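Local coordinates for protein pyrroline carboxylate reductase (Plasmodium falciparum, PDB 2RCY) that binds NADP and probably acts as a pyrroline-5-carboxylate reductase, reducing pyrroline-5-carboxylate to proline with NADPH, at residues A[121-127]-A[148-154]; A[2-8]-A[29-35]. All blocks are in the same frame, centred on the assembly; numbering follows the deposited sequence.

Interaction 1 (A[121-127]-A[148-154]); sequences GEGSFIY and CGIIHEI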
loop_
_atom_site.group_PDB
_atom_site.type_symbol
_atom_site.label_atom_id
_atom_site.label_comp_id
_atom_site.label_asym_id
_atom_site.label_seq_id
_atom_site.Cartn_x
_atom_site.Cartn_y
_atom_site.Cartn_z
ATOM N N GLY A 121 30.829 -19.030 23.151
ATOM C CA GLY A 121 32.159 -18.810 22.583
ATOM C C GLY A 121 32.175 -18.438 21.112
ATOM O O GLY A 121 33.176 -18.660 20.425
ATOM N N GLU A 122 31.074 -17.861 20.635
ATOM C CA GLU A 122 30.921 -17.530 19.220
ATOM C C GLU A 122 30.466 -16.081 19.015
ATOM O O GLU A 122 29.726 -15.770 18.077
ATOM C CB GLU A 122 29.948 -18.513 18.555
ATOM C CG GLU A 122 30.285 -18.845 17.104
ATOM C CD GLU A 122 31.610 -19.576 16.954
ATOM O OE1 GLU A 122 31.790 -20.633 17.596
ATOM O OE2 GLU A 122 32.471 -19.093 16.188
ATOM N N GLY A 123 30.931 -15.199 19.895
ATOM C CA GLY A 123 30.558 -13.790 19.850
ATOM C C GLY A 123 31.225 -13.008 18.738
ATOM O O GLY A 123 32.301 -13.372 18.264
ATOM N N SER A 124 30.567 -11.934 18.313
ATOM C CA SER A 124 31.153 -10.994 17.369
ATOM C C SER A 124 31.374 -9.663 18.073
ATOM O O SER A 124 30.471 -9.138 18.729
ATOM C CB SER A 124 30.257 -10.817 16.144
ATOM O OG SER A 124 30.882 -9.995 15.176
ATOM N N PHE A 125 32.584 -9.131 17.943
ATOM C CA PHE A 125 32.960 -7.910 18.640
ATOM C C PHE A 125 33.571 -6.883 17.696
ATOM O O PHE A 125 34.298 -7.231 16.762
ATOM C CB PHE A 125 33.958 -8.206 19.767
ATOM C CG PHE A 125 33.567 -9.353 20.660
ATOM C CD1 PHE A 125 34.001 -10.648 20.381
ATOM C CD2 PHE A 125 32.794 -9.136 21.795
ATOM C CE1 PHE A 125 33.649 -11.712 21.209
ATOM C CE2 PHE A 125 32.439 -10.195 22.631
ATOM C CZ PHE A 125 32.871 -11.485 22.337
ATOM N N ILE A 126 33.252 -5.617 17.948
ATOM C CA ILE A 126 33.940 -4.482 17.329
ATOM C C ILE A 126 34.326 -3.485 18.413
ATOM O O ILE A 126 33.589 -3.307 19.387
ATOM C CB ILE A 126 33.098 -3.769 16.222
ATOM C CG1 ILE A 126 31.700 -3.353 16.728
ATOM C CG2 ILE A 126 33.066 -4.602 14.937
ATOM C CD1 ILE A 126 30.612 -4.426 16.665
ATOM N N TYR A 127 35.484 -2.848 18.259
ATOM C CA TYR A 127 35.939 -1.883 19.261
ATOM C C TYR A 127 36.736 -0.707 18.716
ATOM O O TYR A 127 37.324 -0.773 17.633
ATOM C CB TYR A 127 36.711 -2.581 20.396
ATOM C CG TYR A 127 38.192 -2.793 20.144
ATOM C CD1 TYR A 127 39.140 -1.918 20.674
ATOM C CD2 TYR A 127 38.645 -3.875 19.390
ATOM C CE1 TYR A 127 40.502 -2.111 20.453
ATOM C CE2 TYR A 127 40.003 -4.079 19.165
ATOM C CZ TYR A 127 40.925 -3.193 19.697
ATOM O OH TYR A 127 42.271 -3.390 19.474
ATOM N N CYS A 148 36.380 -15.873 23.341
ATOM C CA CYS A 148 34.965 -16.235 23.239
ATOM C C CYS A 148 34.300 -15.675 21.973
ATOM O O CYS A 148 33.084 -15.466 21.941
ATOM C CB CYS A 148 34.207 -15.797 24.497
ATOM S SG CYS A 148 34.218 -14.015 24.813
ATOM N N GLY A 149 35.101 -15.444 20.934
ATOM C CA GLY A 149 34.588 -14.964 19.656
ATOM C C GLY A 149 35.634 -14.354 18.744
ATOM O O GLY A 149 36.815 -14.685 18.831
ATOM N N ILE A 150 35.188 -13.466 17.857
ATOM C CA ILE A 150 36.072 -12.779 16.913
ATOM C C ILE A 150 35.918 -11.264 17.057
ATOM O O ILE A 150 34.815 -10.730 16.933
ATOM C CB ILE A 150 35.806 -13.220 15.443
ATOM C CG1 ILE A 150 36.141 -14.706 15.261
ATOM C CG2 ILE A 150 36.608 -12.362 14.454
ATOM C CD1 ILE A 150 35.622 -15.319 13.968
ATOM N N ILE A 151 37.032 -10.585 17.323
ATOM C CA ILE A 151 37.028 -9.136 17.532
ATOM C C ILE A 151 37.761 -8.371 16.423
ATOM O O ILE A 151 38.818 -8.797 15.949
ATOM C CB ILE A 151 37.566 -8.749 18.950
ATOM C CG1 ILE A 151 37.365 -7.252 19.226
ATOM C CG2 ILE A 151 39.028 -9.173 19.134
ATOM C CD1 ILE A 151 37.330 -6.879 20.699
ATOM N N HIS A 152 37.168 -7.254 16.007
ATOM C CA HIS A 152 37.778 -6.344 15.042
ATOM C C HIS A 152 37.965 -4.970 15.675
ATOM O O HIS A 152 37.138 -4.535 16.477
ATOM C CB HIS A 152 36.893 -6.203 13.801
ATOM C CG HIS A 152 36.679 -7.482 13.056
ATOM N ND1 HIS A 152 37.426 -7.834 11.951
ATOM C CD2 HIS A 152 35.797 -8.490 13.250
ATOM C CE1 HIS A 152 37.015 -9.006 11.501
ATOM N NE2 HIS A 152 36.029 -9.426 12.271
ATOM N N GLU A 153 39.052 -4.293 15.318
ATOM C CA GLU A 153 39.212 -2.888 15.670
ATOM C C GLU A 153 38.759 -2.034 14.496
ATOM O O GLU A 153 39.261 -2.176 13.377
ATOM C CB GLU A 153 40.656 -2.550 16.051
ATOM C CG GLU A 153 40.809 -1.131 16.601
ATOM C CD GLU A 153 42.227 -0.785 17.027
ATOM O OE1 GLU A 153 43.185 -1.452 16.573
ATOM O OE2 GLU A 153 42.378 0.170 17.818
ATOM N N ILE A 154 37.795 -1.156 14.757
ATOM C CA ILE A 154 37.226 -0.303 13.719
ATOM C C ILE A 154 37.256 1.165 14.139
ATOM O O ILE A 154 37.509 1.479 15.305
ATOM C CB ILE A 154 35.773 -0.728 13.354
ATOM C CG1 ILE A 154 34.826 -0.537 14.544
ATOM C CG2 ILE A 154 35.739 -2.173 12.846
ATOM C CD1 ILE A 154 33.363 -0.484 14.162
HETATM O O HOH W 1 33.306 -10.767 14.185
#

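Interaction 2 (A[2-8]-A[29-35]); sequences MENIKLG and IKKENLF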
loop_
_atom_site.group_PDB
_atom_site.type_symbol
_atom_site.label_atom_id
_atom_site.label_comp_id
_atom_site.label_asym_id
_atom_site.label_seq_id
_atom_site.Cartn_x
_atom_site.Cartn_y
_atom_site.Cartn_z
HETATM N N MSE A 2 47.446 -13.634 31.440
HETATM C CA MSE A 2 46.252 -12.837 31.721
HETATM C C MSE A 2 45.530 -13.388 32.950
HETATM O O MSE A 2 44.501 -12.858 33.376
HETATM C CB MSE A 2 45.317 -12.835 30.509
HETATM C CG MSE A 2 44.301 -11.705 30.499
HETATM SE SE MSE A 2 43.717 -11.234 28.707
HETATM C CE MSE A 2 45.464 -10.874 27.903
ATOM N N GLU A 3 46.092 -14.450 33.519
ATOM C CA GLU A 3 45.488 -15.168 34.641
ATOM C C GLU A 3 45.478 -14.354 35.935
ATOM O O GLU A 3 44.670 -14.614 36.827
ATOM C CB GLU A 3 46.209 -16.504 34.868
ATOM C CG GLU A 3 46.216 -17.449 33.662
ATOM C CD GLU A 3 47.290 -17.116 32.630
ATOM O OE1 GLU A 3 48.162 -16.264 32.907
ATOM O OE2 GLU A 3 47.261 -17.713 31.535
ATOM N N ASN A 4 46.370 -13.369 36.025
ATOM C CA ASN A 4 46.534 -12.566 37.240
ATOM C C ASN A 4 45.668 -11.313 37.336
ATOM O O ASN A 4 45.323 -10.884 38.439
ATOM C CB ASN A 4 48.004 -12.194 37.442
ATOM C CG ASN A 4 48.833 -13.356 37.944
ATOM O OD1 ASN A 4 48.448 -14.053 38.883
ATOM N ND2 ASN A 4 49.984 -13.567 37.320
ATOM N N ILE A 5 45.330 -10.724 36.190
ATOM C CA ILE A 5 44.523 -9.500 36.169
ATOM C C ILE A 5 43.084 -9.757 36.609
ATOM O O ILE A 5 42.516 -10.816 36.335
ATOM C CB ILE A 5 44.535 -8.778 34.793
ATOM C CG1 ILE A 5 44.021 -9.696 33.681
ATOM C CG2 ILE A 5 45.930 -8.240 34.478
ATOM C CD1 ILE A 5 43.059 -9.021 32.732
ATOM N N LYS A 6 42.511 -8.779 37.302
ATOM C CA LYS A 6 41.171 -8.908 37.857
ATOM C C LYS A 6 40.153 -8.202 36.967
ATOM O O LYS A 6 40.280 -7.008 36.683
ATOM C CB LYS A 6 41.133 -8.362 39.287
ATOM C CG LYS A 6 42.194 -8.963 40.199
ATOM C CD LYS A 6 42.372 -8.145 41.465
ATOM C CE LYS A 6 43.682 -8.480 42.163
ATOM N NZ LYS A 6 44.868 -8.004 41.391
ATOM N N LEU A 7 39.154 -8.962 36.521
ATOM C CA LEU A 7 38.114 -8.450 35.638
ATOM C C LEU A 7 36.845 -8.175 36.438
ATOM O O LEU A 7 36.390 -9.025 37.207
ATOM C CB LEU A 7 37.824 -9.458 34.520
ATOM C CG LEU A 7 37.759 -8.985 33.062
ATOM C CD1 LEU A 7 37.225 -10.099 32.172
ATOM C CD2 LEU A 7 36.919 -7.733 32.891
ATOM N N GLY A 8 36.280 -6.984 36.253
ATOM C CA GLY A 8 35.075 -6.580 36.970
ATOM C C GLY A 8 33.931 -6.198 36.054
ATOM O O GLY A 8 34.108 -5.417 35.120
ATOM N N ILE A 29 41.425 -16.231 32.303
ATOM C CA ILE A 29 41.599 -15.594 33.604
ATOM C C ILE A 29 41.013 -16.518 34.673
ATOM O O ILE A 29 39.971 -17.141 34.458
ATOM C CB ILE A 29 40.904 -14.207 33.667
ATOM C CG1 ILE A 29 41.279 -13.349 32.451
ATOM C CG2 ILE A 29 41.263 -13.483 34.963
ATOM C CD1 ILE A 29 40.349 -12.177 32.194
ATOM N N LYS A 30 41.691 -16.603 35.815
ATOM C CA LYS A 30 41.275 -17.475 36.917
ATOM C C LYS A 30 39.900 -17.104 37.470
ATOM O O LYS A 30 39.546 -15.925 37.537
ATOM C CB LYS A 30 42.322 -17.460 38.033
ATOM C CG LYS A 30 43.627 -18.140 37.658
ATOM C CD LYS A 30 44.740 -17.779 38.621
ATOM C CE LYS A 30 46.055 -18.407 38.189
ATOM N NZ LYS A 30 47.205 -17.885 38.971
ATOM N N LYS A 31 39.139 -18.125 37.863
ATOM C CA LYS A 31 37.775 -17.962 38.373
ATOM C C LYS A 31 37.688 -16.997 39.554
ATOM O O LYS A 31 36.717 -16.251 39.684
ATOM C CB LYS A 31 37.187 -19.321 38.762
ATOM N N GLU A 32 38.712 -17.015 40.406
ATOM C CA GLU A 32 38.778 -16.138 41.576
ATOM C C GLU A 32 39.180 -14.700 41.232
ATOM O O GLU A 32 39.298 -13.852 42.120
ATOM C CB GLU A 32 39.702 -16.723 42.659
ATOM C CG GLU A 32 41.075 -17.204 42.173
ATOM C CD GLU A 32 41.066 -18.640 41.659
ATOM O OE1 GLU A 32 42.056 -19.041 41.010
ATOM O OE2 GLU A 32 40.077 -19.368 41.900
ATOM N N ASN A 33 39.382 -14.435 39.943
ATOM C CA ASN A 33 39.723 -13.098 39.459
ATOM C C ASN A 33 38.626 -12.457 38.598
ATOM O O ASN A 33 38.838 -11.408 37.984
ATOM C CB ASN A 33 41.064 -13.119 38.714
ATOM C CG ASN A 33 42.247 -13.335 39.644
ATOM O OD1 ASN A 33 42.160 -13.104 40.852
ATOM N ND2 ASN A 33 43.365 -13.772 39.080
ATOM N N LEU A 34 37.459 -13.098 38.558
ATOM C CA LEU A 34 36.286 -12.535 37.894
ATOM C C LEU A 34 35.279 -12.037 38.927
ATOM O O LEU A 34 34.815 -12.803 39.776
ATOM C CB LEU A 34 35.642 -13.561 36.954
ATOM C CG LEU A 34 36.041 -13.542 35.473
ATOM C CD1 LEU A 34 37.503 -13.909 35.264
ATOM C CD2 LEU A 34 35.146 -14.478 34.675
ATOM N N PHE A 35 34.955 -10.748 38.846
ATOM C CA PHE A 35 34.085 -10.094 39.826
ATOM C C PHE A 35 32.905 -9.384 39.164
ATOM O O PHE A 35 32.943 -9.087 37.967
ATOM C CB PHE A 35 34.884 -9.095 40.673
ATOM C CG PHE A 35 36.078 -9.697 41.366
ATOM C CD1 PHE A 35 37.344 -9.615 40.792
ATOM C CD2 PHE A 35 35.939 -10.339 42.593
ATOM C CE1 PHE A 35 38.453 -10.168 41.428
ATOM C CE2 PHE A 35 37.041 -10.896 43.236
ATOM C CZ PHE A 35 38.301 -10.809 42.653
#

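Interaction 1 (A[121-127]-A[148-154])
The carbonyl oxygen of I150 is gripped twice: F125 N donates to I150 O over 2.9 Å, tilted out of the carbonyl plane, and a water donates to I150 O over 3.1 Å. That water is also hydrogen-bonded to S124 OG, a hydroxyl bonded to S166 OG as well. The setting is the parallel pairing of strands 123-127 and 149-153, the two strands of a beta-alpha-beta unit whose crossover is helix 135-146. Six backbone hydrogen bonds join the segments.

F125, I151, Y127 and E153 point to the face covered by that helix. The F125 ring, with CG anti to the carbonyl carbon (chi1 -48°), lies back along the sheet and brings its edge against G149, F125 CE1 being 3.7 Å from G149 CA; lacking a side chain, G149 leaves room for the ring edge and lets its CA come close to G123 O. The C148 sulfur approaches the same ring obliquely. I126 points to the opposite face and meets I154, just past the strand end, beside helix 159-167 and L197 of the second subunit.

I151 suits a beta strand by its branching, and its CD1 reaches Y127 CD2 at 3.5 Å. Salt-bridged to K138, E153 lays its extended chain over the tyrosine ring: the carboxylate and ring planes are 9° apart, nearly parallel, and E153 CG stands 4.0 Å from the Y127 ring centroid in a CH-pi contact.

Interaction 2 (A[2-8]-A[29-35])
I29 turns its two branches to different partners in segment 2-8. Its CG2, anti to the backbone N, reaches I5 O at 3.3 Å, while its CG1 runs past the backbone of M2, with I29 CG1 3.4 Å from M2 O. At the end of that branch, I29 CD1 meets L7 CD1 at 3.8 Å, the two side chains crossing at about a right angle. M2, here a selenomethionine, and I5 come in obliquely and extend this apolar cluster toward Y140 of helix 135-146. L7 and I29 are buried, as is M2, and apolar side chains suit such a place.

N33 points toward segment 2-8 and puts its amide to use: N33 ND2 donates to E3 O over 2.7 Å. The acceptor lies in the amide plane and the donor in the carbonyl plane, although the N-H is bent to 137°. A short polar side chain fits here because it reaches the loop carbonyl while its backbone carbonyl accepts from L7 N, at the entry to the strand.

That strand belongs to the Rossmann-type NADP-binding fold, in which 7-10 and 34-37 are parallel strands joined through helix 14-26. L7 O in turn accepts from F35 N at 2.8 Å.

K30 is stretched out over E3, its CE 3.8 Å from E3 CB, while K30 NZ ends alongside N4, 4.0 Å from N4 OD1, too far for a hydrogen bond. K6 and F35 lie side by side and point the same way, with K6 CB at the ring edge, 3.9 Å from F35 CE1; H58 meets that ring edge-to-face.

How the interactions relate
Interactions 1 and 2 lie on one mixed sheet, their centres about 20 Å apart and their nearest atoms about 9 Å apart, without touching. Each pairs the two parallel strands of a beta-alpha-beta unit, and interaction 2 closes along the chain before interaction 1 opens. Helix 135-146 connects them in space: it covers the F125, I151 and Y127 face of interaction 1 and also packs on M2 and I5 of interaction 2. Neither contact touches the cofactor: the side chain of I126 is about 8 Å from bound NADP, and G8 is about 11 Å from it. Interaction 1 alone borders the second subunit.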